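Local coordinates for aldehyde dehydrogenase (Listeria monocytogenes, PDB 3K9D), which probably oxidises aldehyde or oxo groups, with NAD or NADP as the electron acceptor, at residues I151-T154 and V155-I158; S123-I126 and Y127-I131. All blocks are in the same frame, centred on the assembly; numbering follows the deposited sequence.

Interaction 1: residues I151-T154 and V155-I158; sequences ILET and VRII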
loop_
_atom_site.group_PDB
_atom_site.type_symbol
_atom_site.label_atom_id
_atom_site.label_comp_id
_atom_site.label_asym_id
_atom_site.label_seq_id
_atom_site.Cartn_x
_atom_site.Cartn_y
_atom_site.Cartn_z
ATOM N N ILE A 151 16.060 -14.893 17.645
ATOM C CA ILE A 151 14.724 -14.584 17.136
ATOM C C ILE A 151 13.706 -15.560 17.707
ATOM O O ILE A 151 12.707 -15.129 18.250
ATOM C CB ILE A 151 14.666 -14.545 15.594
ATOM C CG1 ILE A 151 15.519 -13.383 15.060
ATOM C CG2 ILE A 151 13.254 -14.303 15.112
ATOM C CD1 ILE A 151 15.881 -13.526 13.617
ATOM N N LEU A 152 14.002 -16.853 17.602
ATOM C CA LEU A 152 13.170 -17.916 18.154
ATOM C C LEU A 152 12.895 -17.721 19.629
ATOM O O LEU A 152 11.757 -17.870 20.053
ATOM C CB LEU A 152 13.793 -19.299 17.911
ATOM C CG LEU A 152 13.657 -19.957 16.535
ATOM C CD1 LEU A 152 14.331 -21.311 16.560
ATOM C CD2 LEU A 152 12.180 -20.098 16.171
ATOM N N GLU A 153 13.926 -17.350 20.393
ATOM C CA GLU A 153 13.766 -17.106 21.833
ATOM C C GLU A 153 12.963 -15.843 22.172
ATOM O O GLU A 153 12.171 -15.869 23.108
ATOM C CB GLU A 153 15.116 -17.165 22.573
ATOM C CG GLU A 153 15.064 -16.825 24.068
ATOM C CD GLU A 153 14.361 -17.883 24.922
ATOM O OE1 GLU A 153 13.862 -18.889 24.384
ATOM O OE2 GLU A 153 14.312 -17.701 26.148
ATOM N N THR A 154 13.141 -14.769 21.399
ATOM C CA THR A 154 12.248 -13.584 21.440
ATOM C C THR A 154 10.790 -13.963 21.165
ATOM O O THR A 154 9.878 -13.533 21.881
ATOM C CB THR A 154 12.641 -12.517 20.383
ATOM O OG1 THR A 154 14.051 -12.287 20.426
ATOM C CG2 THR A 154 11.902 -11.199 20.617
ATOM N N VAL A 155 10.586 -14.765 20.119
ATOM C CA VAL A 155 9.261 -15.248 19.766
ATOM C C VAL A 155 8.686 -16.113 20.885
ATOM O O VAL A 155 7.552 -15.891 21.302
ATOM C CB VAL A 155 9.248 -15.990 18.396
ATOM C CG1 VAL A 155 7.920 -16.756 18.193
ATOM C CG2 VAL A 155 9.475 -15.002 17.273
ATOM N N ARG A 156 9.477 -17.057 21.393
ATOM C CA ARG A 156 9.052 -17.912 22.510
ATOM C C ARG A 156 8.592 -17.100 23.729
ATOM O O ARG A 156 7.528 -17.378 24.302
ATOM C CB ARG A 156 10.179 -18.865 22.914
ATOM C CG ARG A 156 9.712 -20.036 23.803
ATOM C CD ARG A 156 10.866 -20.713 24.513
ATOM N NE ARG A 156 11.550 -19.822 25.457
ATOM C CZ ARG A 156 11.201 -19.639 26.728
ATOM N NH1 ARG A 156 10.158 -20.290 27.242
ATOM N NH2 ARG A 156 11.899 -18.808 27.494
ATOM N N ILE A 157 9.386 -16.090 24.097
ATOM C CA ILE A 157 9.131 -15.255 25.283
ATOM C C ILE A 157 7.865 -14.396 25.170
ATOM O O ILE A 157 7.026 -14.416 26.068
ATOM C CB ILE A 157 10.369 -14.377 25.659
ATOM C CG1 ILE A 157 11.448 -15.241 26.325
ATOM C CG2 ILE A 157 9.986 -13.217 26.589
ATOM C CD1 ILE A 157 12.778 -14.523 26.526
ATOM N N ILE A 158 7.716 -13.653 24.077
ATOM C CA ILE A 158 6.581 -12.725 23.967
ATOM C C ILE A 158 5.257 -13.451 23.674
ATOM O O ILE A 158 4.185 -12.944 24.000
ATOM C CB ILE A 158 6.871 -11.544 22.982
ATOM C CG1 ILE A 158 6.939 -12.033 21.539
ATOM C CG2 ILE A 158 8.163 -10.779 23.412
ATOM C CD1 ILE A 158 7.350 -10.959 20.543
#
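E153 and R156, one turn apart on the beta-alpha-beta crossover helix 148-164, run side by side and join in a bidentate salt bridge. R156 offers its guanidinium side-on: NE reaches E153 OE1 at 2.7 Å and NH2 reaches E153 OE2 at 3.0 Å, with N-H...O angles of 163° and 168°. Both oxygens receive their donors on the syn side. The match is close but not flat, because the carboxylate and guanidinium planes are 24° apart; the acceptors lie near the guanidinium plane, while the donors stand well out of the carboxylate plane. The torsions explain this: E153 leaves the helix with CG anti to its N and then bends at chi2, and R156 leaves likewise but bends at chi3, which turns NE and NH2 toward the carboxylate. I157 CD1 also packs 3.5 Å from E153 OE2, on the same carboxylate face as R156 and roughly at right angles to NH2.

Beneath the side chains, the backbone bonds are regular i to i+4 links, such as R156 N to L152 O at 2.8 Å. On the inward side I151 CG2 and V155 CG2 are only loosely apposed at 4.4 Å, both residues also touching C174 of strand 172-174. T154 OG1, a buried hydroxyl, turns back to A150 O within the same helix.

In a second shell, K53 of helix 51-62 forms a salt bridge with E153 OE2, and E160 forms one with R156 NH1. These charges tie two helices together, consistent with mutual neutralisation and a stabilised ionised carboxylate on E153.

Interaction 2: residues S123-I126 and Y127-I131; sequences STVI and YKTLI
T129 swings OG1 to the position anti to its carbonyl carbon and beside its N (chi1 -64°), which brings the hydroxyl back over the preceding turn to V125 O, while K128 sets CG beside its own N and then stays extended, laying its chain along T124. Both belong to helix 121-134, the crossover helix of a beta-alpha-beta unit between strands 102-116 and 138-143. Regular i to i+4 bonds hold the turn, among them K128 N to T124 O at 2.9 Å.

The aliphatic part of K128 uses T124 as a flank: K128 CE rests 3.7 Å from T124 CG2, the two side chains pointing the same way. Its ammonium goes on to T198 OG1, and T124 OG1 turns to N120 O, so methyl and methylene groups carry this contact. A similar parallel pair is I126 with L130, where I126 CG2 and L130 CD1 approach to 3.9 Å. Y127 places CB 3.4 Å from S123 O, and its hydroxyl is held by I434 O.

V125 O is gripped twice by one residue. T129 N donates at 3.0 Å, tilted 21° from the carbonyl plane, and from the opposite face T129 OG1 donates to the same V125 O at 2.8 Å, standing 38° out of that plane rather than on a lone pair.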
loop_
_atom_site.group_PDB
_atom_site.type_symbol
_atom_site.label_atom_id
_atom_site.label_comp_id
_atom_site.label_asym_id
_atom_site.label_seq_id
_atom_site.Cartn_x
_atom_site.Cartn_y
_atom_site.Cartn_z
ATOM N N SER A 123 14.792 -6.744 18.536
ATOM C CA SER A 123 14.039 -5.487 18.572
ATOM C C SER A 123 12.970 -5.413 17.461
ATOM O O SER A 123 11.866 -4.901 17.672
ATOM C CB SER A 123 14.982 -4.274 18.499
ATOM O OG SER A 123 15.863 -4.344 17.385
ATOM N N THR A 124 13.292 -5.945 16.292
ATOM C CA THR A 124 12.333 -5.946 15.176
ATOM C C THR A 124 11.152 -6.900 15.444
ATOM O O THR A 124 9.993 -6.543 15.183
ATOM C CB THR A 124 13.015 -6.239 13.801
ATOM O OG1 THR A 124 14.090 -5.311 13.581
ATOM C CG2 THR A 124 12.030 -6.095 12.656
ATOM N N VAL A 125 11.443 -8.088 15.975
ATOM C CA VAL A 125 10.393 -9.040 16.364
ATOM C C VAL A 125 9.423 -8.431 17.370
ATOM O O VAL A 125 8.207 -8.480 17.171
ATOM C CB VAL A 125 10.965 -10.369 16.917
ATOM C CG1 VAL A 125 9.855 -11.230 17.557
ATOM C CG2 VAL A 125 11.649 -11.154 15.822
ATOM N N ILE A 126 9.958 -7.837 18.431
ATOM C CA ILE A 126 9.128 -7.261 19.501
ATOM C C ILE A 126 8.184 -6.231 18.910
ATOM O O ILE A 126 6.985 -6.288 19.139
ATOM C CB ILE A 126 9.991 -6.653 20.649
ATOM C CG1 ILE A 126 10.619 -7.770 21.477
ATOM C CG2 ILE A 126 9.151 -5.759 21.561
ATOM C CD1 ILE A 126 11.856 -7.343 22.321
ATOM N N TYR A 127 8.752 -5.309 18.138
ATOM C CA TYR A 127 8.040 -4.194 17.530
ATOM C C TYR A 127 6.957 -4.636 16.534
ATOM O O TYR A 127 5.850 -4.156 16.623
ATOM C CB TYR A 127 9.050 -3.228 16.883
ATOM C CG TYR A 127 8.581 -2.565 15.611
ATOM C CD1 TYR A 127 7.700 -1.479 15.643
ATOM C CD2 TYR A 127 9.033 -3.015 14.363
ATOM C CE1 TYR A 127 7.258 -0.869 14.447
ATOM C CE2 TYR A 127 8.595 -2.413 13.173
ATOM C CZ TYR A 127 7.721 -1.345 13.224
ATOM O OH TYR A 127 7.303 -0.760 12.043
ATOM N N LYS A 128 7.292 -5.550 15.623
ATOM C CA LYS A 128 6.344 -6.048 14.604
ATOM C C LYS A 128 5.185 -6.803 15.237
ATOM O O LYS A 128 4.051 -6.672 14.790
ATOM C CB LYS A 128 7.032 -6.956 13.579
ATOM C CG LYS A 128 7.983 -6.241 12.642
ATOM C CD LYS A 128 8.365 -7.119 11.442
ATOM C CE LYS A 128 9.113 -6.276 10.388
ATOM N NZ LYS A 128 9.817 -7.066 9.348
ATOM N N THR A 129 5.490 -7.582 16.275
ATOM C CA THR A 129 4.500 -8.352 17.005
ATOM C C THR A 129 3.486 -7.395 17.617
ATOM O O THR A 129 2.288 -7.522 17.373
ATOM C CB THR A 129 5.146 -9.215 18.091
ATOM O OG1 THR A 129 5.992 -10.192 17.488
ATOM C CG2 THR A 129 4.075 -9.946 18.919
ATOM N N LEU A 130 3.990 -6.416 18.367
ATOM C CA LEU A 130 3.168 -5.417 19.041
ATOM C C LEU A 130 2.224 -4.689 18.107
ATOM O O LEU A 130 1.045 -4.548 18.417
ATOM C CB LEU A 130 4.056 -4.377 19.722
ATOM C CG LEU A 130 4.671 -4.735 21.063
ATOM C CD1 LEU A 130 5.826 -3.815 21.308
ATOM C CD2 LEU A 130 3.654 -4.636 22.164
ATOM N N ILE A 131 2.741 -4.230 16.969
ATOM C CA ILE A 131 1.902 -3.505 16.003
ATOM C C ILE A 131 0.894 -4.389 15.219
ATOM O O ILE A 131 -0.238 -3.968 14.984
ATOM C CB ILE A 131 2.738 -2.542 15.085
ATOM C CG1 ILE A 131 3.699 -3.311 14.163
ATOM C CG2 ILE A 131 3.502 -1.525 15.964
ATOM C CD1 ILE A 131 4.273 -2.489 13.052
#

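Interactions 1 and 2 lie on two successive crossover helices, 148-164 and 121-134, which come after and before strand 138-143 in the chain and pack against each other, both touching its F141. Their centres are about 11 Å apart, and the contact between them is direct: I151 CG2 meets V125 CG2 at 3.6 Å, and I158 CD1 meets T129 OG1 at 3.4 Å. The chemistry follows depth. All touching residues of S123-I131 are buried, and there the polar groups are served by backbone carbonyls or by hydroxyls of neighbouring elements. I151-I158 is only partly buried: its inner side is aliphatic against the other helix, whereas R156, the exposed member, takes part in a network of charged side chains.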